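Local coordinates for protein glycosyltransferase Gtf1 (Streptococcus gordonii, PDB 5E9T) that belongs to the GT-B glycosyltransferases, with two Rossmann-like domains built on parallel sheets and an added extended beta-sheet domain, at residues D213-L218 against K498-D503; A243-E248 against R284-Q289. The protein carries 1 engineered substitution. All blocks are in the same frame, centred on the assembly; numbering follows the deposited sequence.

Contact 1: residues D213-L218 against K498-D503; sequences DDVVIL and KEVRDD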
loop_
_atom_site.group_PDB
_atom_site.type_symbol
_atom_site.label_atom_id
_atom_site.label_comp_id
_atom_site.label_asym_id
_atom_site.label_seq_id
_atom_site.Cartn_x
_atom_site.Cartn_y
_atom_site.Cartn_z
ATOM N N ASP A 213 13.845 -29.532 0.434
ATOM C CA ASP A 213 14.392 -30.202 -0.737
ATOM C C ASP A 213 13.483 -30.123 -1.962
ATOM O O ASP A 213 13.761 -30.786 -2.966
ATOM C CB ASP A 213 14.734 -31.658 -0.412
ATOM C CG ASP A 213 13.548 -32.438 0.096
ATOM O OD1 ASP A 213 12.809 -31.911 0.954
ATOM O OD2 ASP A 213 13.365 -33.586 -0.357
ATOM N N ASP A 214 12.390 -29.367 -1.899
ATOM C CA ASP A 214 11.672 -29.036 -3.122
ATOM C C ASP A 214 12.534 -28.135 -4.001
ATOM O O ASP A 214 13.345 -27.346 -3.510
ATOM C CB ASP A 214 10.344 -28.343 -2.808
ATOM C CG ASP A 214 9.309 -29.288 -2.223
ATOM O OD1 ASP A 214 9.113 -30.387 -2.785
ATOM O OD2 ASP A 214 8.685 -28.925 -1.203
ATOM N N VAL A 215 12.358 -28.259 -5.315
ATOM C CA VAL A 215 13.123 -27.484 -6.289
ATOM C C VAL A 215 12.159 -26.628 -7.099
ATOM O O VAL A 215 11.307 -27.158 -7.823
ATOM C CB VAL A 215 13.956 -28.385 -7.214
ATOM C CG1 VAL A 215 14.661 -27.549 -8.277
ATOM C CG2 VAL A 215 14.962 -29.184 -6.408
ATOM N N VAL A 216 12.298 -25.311 -6.986
ATOM C CA VAL A 216 11.513 -24.363 -7.769
ATOM C C VAL A 216 12.362 -23.905 -8.948
ATOM O O VAL A 216 13.425 -23.298 -8.761
ATOM C CB VAL A 216 11.055 -23.169 -6.917
ATOM C CG1 VAL A 216 10.366 -22.132 -7.784
ATOM C CG2 VAL A 216 10.125 -23.637 -5.808
ATOM N N ILE A 217 11.899 -24.195 -10.160
ATOM C CA ILE A 217 12.615 -23.869 -11.390
ATOM C C ILE A 217 11.854 -22.757 -12.100
ATOM O O ILE A 217 10.687 -22.935 -12.469
ATOM C CB ILE A 217 12.761 -25.096 -12.301
ATOM C CG1 ILE A 217 13.587 -26.183 -11.609
ATOM C CG2 ILE A 217 13.382 -24.698 -13.619
ATOM C CD1 ILE A 217 13.806 -27.408 -12.464
ATOM N N LEU A 218 12.513 -21.617 -12.302
ATOM C CA LEU A 218 11.873 -20.441 -12.883
ATOM C C LEU A 218 12.187 -20.375 -14.374
ATOM O O LEU A 218 13.330 -20.118 -14.765
ATOM C CB LEU A 218 12.336 -19.171 -12.173
ATOM C CG LEU A 218 11.431 -17.959 -12.383
ATOM C CD1 LEU A 218 9.981 -18.340 -12.136
ATOM C CD2 LEU A 218 11.852 -16.826 -11.467
ATOM N N LYS A 498 20.399 -34.138 -7.561
ATOM C CA LYS A 498 21.064 -34.736 -6.409
ATOM C C LYS A 498 22.102 -33.782 -5.823
ATOM O O LYS A 498 22.235 -33.659 -4.602
ATOM C CB LYS A 498 21.707 -36.072 -6.790
ATOM C CG LYS A 498 22.205 -36.829 -5.566
ATOM C CD LYS A 498 23.487 -37.602 -5.832
ATOM C CE LYS A 498 24.005 -38.263 -4.561
ATOM N NZ LYS A 498 23.603 -39.676 -4.437
ATOM N N GLU A 499 22.855 -33.105 -6.687
ATOM C CA GLU A 499 23.770 -32.059 -6.232
ATOM C C GLU A 499 23.041 -30.979 -5.456
ATOM O O GLU A 499 23.446 -30.608 -4.346
ATOM C CB GLU A 499 24.501 -31.417 -7.417
ATOM C CG GLU A 499 25.648 -32.221 -7.928
ATOM C CD GLU A 499 26.356 -31.567 -9.084
ATOM O OE1 GLU A 499 25.810 -30.609 -9.685
ATOM O OE2 GLU A 499 27.443 -32.078 -9.440
ATOM N N VAL A 500 21.981 -30.436 -6.051
ATOM C CA VAL A 500 21.290 -29.291 -5.472
ATOM C C VAL A 500 20.792 -29.605 -4.070
ATOM O O VAL A 500 20.793 -28.733 -3.190
ATOM C CB VAL A 500 20.143 -28.861 -6.408
ATOM C CG1 VAL A 500 19.075 -28.121 -5.645
ATOM C CG2 VAL A 500 20.686 -28.002 -7.540
ATOM N N ARG A 501 20.430 -30.857 -3.816
ATOM C CA ARG A 501 19.774 -31.244 -2.576
ATOM C C ARG A 501 20.757 -31.570 -1.456
ATOM O O ARG A 501 20.339 -32.094 -0.417
ATOM C CB ARG A 501 18.828 -32.423 -2.829
ATOM C CG ARG A 501 17.376 -31.991 -3.030
ATOM C CD ARG A 501 16.690 -32.737 -4.167
ATOM N NE ARG A 501 15.251 -32.476 -4.184
ATOM C CZ ARG A 501 14.423 -32.887 -5.140
ATOM N NH1 ARG A 501 14.887 -33.578 -6.173
ATOM N NH2 ARG A 501 13.129 -32.602 -5.067
ATOM N N ASP A 502 22.052 -31.329 -1.662
ATOM C CA ASP A 502 23.051 -31.461 -0.607
ATOM C C ASP A 502 23.453 -30.139 0.045
ATOM O O ASP A 502 24.256 -30.155 0.983
ATOM C CB ASP A 502 24.300 -32.158 -1.153
ATOM C CG ASP A 502 24.058 -33.620 -1.458
ATOM O OD1 ASP A 502 22.916 -33.966 -1.830
ATOM O OD2 ASP A 502 25.003 -34.422 -1.316
ATOM N N ASP A 503 22.928 -29.003 -0.412
ATOM C CA ASP A 503 23.361 -27.710 0.130
ATOM C C ASP A 503 22.416 -27.172 1.202
ATOM O O ASP A 503 21.628 -27.914 1.785
ATOM C CB ASP A 503 23.501 -26.671 -0.988
ATOM C CG ASP A 503 24.464 -27.107 -2.074
ATOM O OD1 ASP A 503 25.145 -28.138 -1.890
ATOM O OD2 ASP A 503 24.550 -26.409 -3.108
#

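Contact 2: residues A243-E248 against R284-Q289; sequences AEHFSE and RILEQQ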
loop_
_atom_site.group_PDB
_atom_site.type_symbol
_atom_site.label_atom_id
_atom_site.label_comp_id
_atom_site.label_asym_id
_atom_site.label_seq_id
_atom_site.Cartn_x
_atom_site.Cartn_y
_atom_site.Cartn_z
ATOM N N ALA A 243 17.450 -17.826 -23.780
ATOM C CA ALA A 243 17.885 -17.106 -24.971
ATOM C C ALA A 243 19.261 -16.529 -24.699
ATOM O O ALA A 243 19.836 -16.811 -23.644
ATOM C CB ALA A 243 16.886 -16.008 -25.346
ATOM N N GLU A 244 19.817 -15.737 -25.615
ATOM C CA GLU A 244 21.059 -15.059 -25.274
ATOM C C GLU A 244 20.783 -14.068 -24.154
ATOM O O GLU A 244 19.837 -13.274 -24.221
ATOM C CB GLU A 244 21.690 -14.357 -26.477
ATOM C CG GLU A 244 22.895 -13.489 -26.085
ATOM C CD GLU A 244 24.230 -14.234 -26.157
ATOM O OE1 GLU A 244 25.188 -13.696 -26.730
ATOM O OE2 GLU A 244 24.324 -15.348 -25.625
ATOM N N HIS A 245 21.615 -14.129 -23.120
ATOM C CA HIS A 245 21.358 -13.503 -21.835
ATOM C C HIS A 245 21.918 -12.095 -21.714
ATOM O O HIS A 245 21.803 -11.496 -20.640
ATOM C CB HIS A 245 21.951 -14.370 -20.731
ATOM C CG HIS A 245 23.438 -14.495 -20.823
ATOM N ND1 HIS A 245 24.068 -15.083 -21.898
ATOM C CD2 HIS A 245 24.421 -14.088 -19.987
ATOM C CE1 HIS A 245 25.375 -15.041 -21.717
ATOM N NE2 HIS A 245 25.616 -14.445 -20.563
ATOM N N PHE A 246 22.536 -11.551 -22.759
ATOM C CA PHE A 246 23.082 -10.208 -22.638
ATOM C C PHE A 246 23.155 -9.555 -24.009
ATOM O O PHE A 246 23.236 -10.237 -25.033
ATOM C CB PHE A 246 24.464 -10.227 -21.971
ATOM C CG PHE A 246 25.584 -10.611 -22.893
ATOM C CD1 PHE A 246 25.785 -11.933 -23.253
ATOM C CD2 PHE A 246 26.460 -9.650 -23.374
ATOM C CE1 PHE A 246 26.829 -12.288 -24.094
ATOM C CE2 PHE A 246 27.504 -10.000 -24.209
ATOM C CZ PHE A 246 27.687 -11.319 -24.573
ATOM N N SER A 247 23.119 -8.224 -24.007
ATOM C CA SER A 247 23.301 -7.431 -25.218
ATOM C C SER A 247 24.772 -7.048 -25.318
ATOM O O SER A 247 25.268 -6.241 -24.524
ATOM C CB SER A 247 22.411 -6.191 -25.196
ATOM O OG SER A 247 22.782 -5.286 -26.223
ATOM N N GLU A 248 25.464 -7.617 -26.304
ATOM C CA GLU A 248 26.899 -7.399 -26.425
ATOM C C GLU A 248 27.206 -6.040 -27.041
ATOM O O GLU A 248 28.166 -5.375 -26.639
ATOM C CB GLU A 248 27.521 -8.522 -27.250
ATOM C CG GLU A 248 28.817 -8.182 -27.932
ATOM C CD GLU A 248 29.162 -9.205 -28.994
ATOM O OE1 GLU A 248 28.349 -9.393 -29.908
ATOM O OE2 GLU A 248 30.228 -9.829 -28.906
ATOM N N ARG A 284 30.009 -21.342 -20.164
ATOM C CA ARG A 284 31.313 -20.726 -19.959
ATOM C C ARG A 284 31.251 -19.214 -20.145
ATOM O O ARG A 284 31.854 -18.469 -19.364
ATOM C CB ARG A 284 32.341 -21.357 -20.897
ATOM C CG ARG A 284 32.794 -22.751 -20.460
ATOM C CD ARG A 284 33.850 -23.309 -21.400
ATOM N NE ARG A 284 33.821 -22.623 -22.687
ATOM C CZ ARG A 284 33.395 -23.174 -23.819
ATOM N NH1 ARG A 284 32.971 -24.431 -23.831
ATOM N NH2 ARG A 284 33.399 -22.467 -24.940
ATOM N N ILE A 285 30.511 -18.733 -21.148
ATOM C CA ILE A 285 30.438 -17.290 -21.378
ATOM C C ILE A 285 29.848 -16.591 -20.158
ATOM O O ILE A 285 30.485 -15.727 -19.545
ATOM C CB ILE A 285 29.634 -16.975 -22.652
ATOM C CG1 ILE A 285 30.285 -17.632 -23.866
ATOM C CG2 ILE A 285 29.557 -15.470 -22.865
ATOM C CD1 ILE A 285 31.723 -17.207 -24.088
ATOM N N LEU A 286 28.632 -16.983 -19.768
ATOM C CA LEU A 286 27.987 -16.377 -18.606
ATOM C C LEU A 286 28.801 -16.590 -17.336
ATOM O O LEU A 286 28.785 -15.738 -16.439
ATOM C CB LEU A 286 26.576 -16.949 -18.444
ATOM C CG LEU A 286 25.815 -16.706 -17.139
ATOM C CD1 LEU A 286 25.461 -15.237 -16.967
ATOM C CD2 LEU A 286 24.570 -17.579 -17.094
ATOM N N GLU A 287 29.528 -17.707 -17.248
ATOM C CA GLU A 287 30.331 -17.980 -16.060
ATOM C C GLU A 287 31.376 -16.894 -15.830
ATOM O O GLU A 287 31.606 -16.481 -14.687
ATOM C CB GLU A 287 31.001 -19.349 -16.187
ATOM C CG GLU A 287 31.539 -19.914 -14.889
ATOM C CD GLU A 287 31.840 -21.394 -14.994
ATOM O OE1 GLU A 287 31.964 -21.889 -16.133
ATOM O OE2 GLU A 287 31.945 -22.061 -13.943
ATOM N N GLN A 288 32.034 -16.431 -16.896
ATOM C CA GLN A 288 33.079 -15.426 -16.718
ATOM C C GLN A 288 32.512 -14.015 -16.625
ATOM O O GLN A 288 32.990 -13.205 -15.831
ATOM C CB GLN A 288 34.128 -15.526 -17.827
ATOM C CG GLN A 288 34.770 -16.898 -17.912
ATOM C CD GLN A 288 34.529 -17.574 -19.223
ATOM O OE1 GLN A 288 34.619 -16.961 -20.293
ATOM N NE2 GLN A 288 34.206 -18.854 -19.163
ATOM N N GLN A 289 31.513 -13.689 -17.442
ATOM C CA GLN A 289 30.890 -12.369 -17.346
ATOM C C GLN A 289 30.440 -12.087 -15.925
ATOM O O GLN A 289 30.543 -10.954 -15.444
ATOM C CB GLN A 289 29.701 -12.248 -18.311
ATOM C CG GLN A 289 29.979 -12.686 -19.724
ATOM C CD GLN A 289 28.742 -12.590 -20.594
ATOM O OE1 GLN A 289 28.061 -13.585 -20.826
ATOM N NE2 GLN A 289 28.464 -11.398 -21.111
#

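Contact 1: residues D213-L218 against K498-D503
Arg501 and Asp213 join the C-terminal tail of the chain to the N-terminal Rossmann-like domain of this GT-B enzyme. Arg501 is the first residue to leave helical geometry after helix 486-500, at the end of a chain that has already passed through the second domain. Asp213 lies just before strand 215-218, an inner strand of the seven-stranded parallel sheet. The return of the last helix to the first domain is a familiar feature of GT-B proteins.

Hydrogen bonding centres on one backbone acceptor. The carbonyl O of Asp213 is 2.6 Å from Arg501 NE and 2.8 Å from Arg501 NH2, a side-on grip in which two N-H groups converge on one oxygen. Sharing it bends both bonds, with N-H...O angles of 146° for NE and 130° for NH2. The oxygen stays near the guanidinium plane, so it meets the group's edge. Arg501 NH1 bonds Gln33 OE1, and the two partners together should limit rotation of the guanidinium.

Charge adds a looser term. Asp213 OD2 is 4.4 Å from Arg501 NE but well out of the guanidinium plane, so no N-H points at it and any attraction is probably diffuse. The Asp214 carboxylate is instead held by the backbone N atoms of Gln211 and Thr2.

Apolar packing supplies the rest. Asp213 CB touches the aliphatic part of the arginine at CG, 3.7 Å away, and Val215 CG2 lies 4.3 Å from CG1 of Val500, the last helical residue. With Val215 CG1 anti to the backbone N (chi1 176°), the other methyl, CG2, faces the arginine: it sits over the centre of one guanidinium face, 4.0 Å from Arg501 CZ.

Contact 2: residues A243-E248 against R284-Q289
Ile285, on helix 280-293, meets the loop that follows strand 236-241 through its CG2 methyl, which approaches the edge of the His245 imidazole, 4.4 Å from CE1, and lies equally far from Phe246 CE1, so one methyl serves both rings. The rest of the Ile285 side chain turns from the loop, and it also touches Tyr427.

Leu286 crosses the imidazole at its NE2-CD2 side. Its CB is 3.4 Å from His245 NE2. With CG anti to the backbone N, the chain runs obliquely to the ring and brings CD1 to the CD2 corner. Trp258 touches both Leu286 and His245, widening the apolar surround.

One helical turn after Ile285, Gln289 divides its amide between the two aromatic residues. OE1 accepts from His245 NE2 at 2.6 Å; the bond is bent, with an N-H...O angle of 134°, and the imidazole nitrogen stands 33° off the plane of the amide carbonyl. The amide nitrogen faces Phe246: Gln289 NE2 is centred over the ring, about 3.5 Å from each of its six carbons, and the amide plane stands 74° from the ring. An edge of Phe246, at CD1, in turn lies over a face of His245.

Beyond the helix, Glu244 forms a salt bridge with Arg426 and a hydrogen bond with Tyr427, residues that follow strand 420-423 of the second parallel sheet. The loop therefore packs on a helix of its own domain while reaching the other, the placement expected of a loop at the C-terminal end of a central strand, beside the interdomain cleft of a GT-B fold.

Overall arrangement
Both contacts belong to the N-terminal Rossmann-like domain but use different ends of its parallel sheet. Contact 1 is at the start of strand 215-218; contact 2 involves the loop leaving the far end of the neighbouring strand 236-241. Their centres are 23 Å apart and their nearest atoms about 10 Å, so they do not touch. In sequence, both segments of contact 2 fall between those of contact 1. The separations differ accordingly: 35 residues intervene within contact 2, against 279 within contact 1, including the second domain. Contact 1 thus ties the chain terminus to the first domain, whereas contact 2 is local packing on the side facing the second.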